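Local structure of protease VII (Escherichia coli, 1I78) at residues Gly251-Val256 and Tyr285-Thr290. The protein cleaves polypeptides at the bacterial surface as an integral outer-membrane protease of the omptin family. The protein carries 3 engineered substitutions. Residues are numbered along the deposited sequence; the frame is centred on the assembly and turned at random.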
# COMPACT_ATOMS: atom_id res chain seq x y z
N GLY A 251 6.37 -7.73 -12.43
CA GLY A 251 5.82 -8.16 -11.16
C GLY A 251 6.47 -7.38 -10.01
O GLY A 251 7.71 -7.33 -9.89
N ALA A 252 5.65 -6.78 -9.16
CA ALA A 252 6.14 -5.99 -8.04
C ALA A 252 5.51 -6.34 -6.69
O ALA A 252 4.31 -6.56 -6.57
CB ALA A 252 5.94 -4.52 -8.32
N TRP A 253 6.36 -6.37 -5.67
CA TRP A 253 5.96 -6.65 -4.31
C TRP A 253 6.39 -5.47 -3.47
O TRP A 253 7.41 -4.83 -3.76
CB TRP A 253 6.66 -7.90 -3.79
CG TRP A 253 6.55 -8.08 -2.30
CD1 TRP A 253 5.47 -8.56 -1.61
CD2 TRP A 253 7.56 -7.80 -1.31
NE1 TRP A 253 5.75 -8.61 -0.26
CE2 TRP A 253 7.02 -8.15 -0.05
CE3 TRP A 253 8.87 -7.29 -1.38
CZ2 TRP A 253 7.75 -8.00 1.15
CZ3 TRP A 253 9.61 -7.15 -0.18
CH2 TRP A 253 9.04 -7.51 1.06
N ASN A 254 5.64 -5.15 -2.44
CA ASN A 254 6.06 -4.07 -1.59
C ASN A 254 5.41 -4.22 -0.24
O ASN A 254 4.28 -4.69 -0.14
CB ASN A 254 5.73 -2.70 -2.22
CG ASN A 254 4.27 -2.48 -2.37
OD1 ASN A 254 3.54 -2.43 -1.39
ND2 ASN A 254 3.83 -2.36 -3.62
N ARG A 255 6.14 -3.85 0.80
CA ARG A 255 5.63 -3.98 2.14
C ARG A 255 5.95 -2.80 3.03
O ARG A 255 7.01 -2.17 2.92
CB ARG A 255 6.21 -5.24 2.79
CG ARG A 255 5.82 -5.40 4.25
CD ARG A 255 6.25 -6.74 4.80
NE ARG A 255 5.84 -6.93 6.19
CZ ARG A 255 4.58 -6.80 6.63
NH1 ARG A 255 3.60 -6.48 5.78
NH2 ARG A 255 4.31 -6.98 7.92
N VAL A 256 5.00 -2.50 3.91
CA VAL A 256 5.18 -1.45 4.90
C VAL A 256 5.09 -2.18 6.23
O VAL A 256 4.02 -2.65 6.61
CB VAL A 256 4.09 -0.37 4.83
CG1 VAL A 256 4.17 0.50 6.08
CG2 VAL A 256 4.29 0.46 3.60
N TYR A 285 0.89 -4.60 2.57
CA TYR A 285 1.75 -5.16 1.54
C TYR A 285 0.90 -5.29 0.30
O TYR A 285 -0.33 -5.37 0.37
CB TYR A 285 2.37 -6.50 1.96
CG TYR A 285 1.42 -7.67 2.10
CD1 TYR A 285 0.80 -8.24 0.98
CD2 TYR A 285 1.15 -8.21 3.36
CE1 TYR A 285 -0.05 -9.33 1.12
CE2 TYR A 285 0.31 -9.30 3.50
CZ TYR A 285 -0.29 -9.86 2.38
OH TYR A 285 -1.14 -10.93 2.53
N ASN A 286 1.55 -5.26 -0.85
CA ASN A 286 0.84 -5.37 -2.10
C ASN A 286 1.67 -6.12 -3.13
O ASN A 286 2.90 -6.18 -3.04
CB ASN A 286 0.50 -3.99 -2.66
CG ASN A 286 -0.30 -3.16 -1.69
OD1 ASN A 286 -1.46 -3.48 -1.38
ND2 ASN A 286 0.30 -2.08 -1.18
N PHE A 287 0.94 -6.69 -4.08
CA PHE A 287 1.48 -7.42 -5.20
C PHE A 287 0.87 -6.74 -6.42
O PHE A 287 -0.35 -6.55 -6.47
CB PHE A 287 1.03 -8.87 -5.16
CG PHE A 287 2.04 -9.81 -4.62
CD1 PHE A 287 1.71 -10.68 -3.58
CD2 PHE A 287 3.32 -9.85 -5.16
CE1 PHE A 287 2.65 -11.59 -3.08
CE2 PHE A 287 4.27 -10.75 -4.67
CZ PHE A 287 3.94 -11.62 -3.63
N ILE A 288 1.72 -6.35 -7.37
CA ILE A 288 1.26 -5.71 -8.59
C ILE A 288 1.78 -6.46 -9.80
O ILE A 288 2.99 -6.64 -9.98
CB ILE A 288 1.74 -4.27 -8.69
CG1 ILE A 288 1.08 -3.43 -7.59
CG2 ILE A 288 1.41 -3.71 -10.09
CD1 ILE A 288 1.46 -1.96 -7.64
N THR A 289 0.85 -6.90 -10.63
CA THR A 289 1.21 -7.64 -11.83
C THR A 289 0.76 -6.78 -12.99
O THR A 289 -0.39 -6.36 -13.06
CB THR A 289 0.52 -9.02 -11.84
OG1 THR A 289 1.07 -9.83 -10.79
CG2 THR A 289 0.71 -9.71 -13.18
N THR A 290 1.68 -6.52 -13.90
CA THR A 290 1.38 -5.65 -15.01
C THR A 290 2.08 -6.02 -16.32
O THR A 290 3.08 -6.73 -16.35
CB THR A 290 1.76 -4.21 -14.65
OG1 THR A 290 1.52 -3.35 -15.76
CG2 THR A 290 3.25 -4.10 -14.28
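A252 faces I288 and N254 faces N286 as hydrogen-bonded pairs of an antiparallel beta hairpin, strands 245-267 and 272-296, in the wall of the omptin beta barrel. Each pair closes a two-bond ring: A252 N gives to I288 O at 2.8 Å and I288 N to A252 O at 2.7 Å, while N254 and N286 exchange backbone bonds in the same way. All four of these acceptors also meet an alpha hydrogen of the facing strand's non-hydrogen-bonded residues, as in W253 CA to N286 O at 3.3 Å. The opposite backbone edges are satisfied elsewhere: W253 bonds with V233 of strand 219-242, F287 with S22 of strand 12-31.

On the face bearing W253, R255, Y285 and F287, W253 CD1 sits 3.9 Å above the F287 ring, displaced toward its rim, the five-membered ring of W253 and the F287 ring being inclined at 54°. With its chain extended, R255 brings NH1 into the plane of the Y285 ring at its edge, 3.9 Å from CD2; the charge is answered instead by a salt bridge from NH2 to E283. This face looks outward from the barrel, since F287 lies on the surface and I288, on the other, is buried.

The inward face adds a side-chain bond. N254 CG stands between its own backbone N and carbonyl carbon (chi1 64°), which swings the amide toward N286. There N286 ND2 reaches a lone pair of N254 OD1 at 3.3 Å, the acceptor lying 21° out of the N286 amide plane.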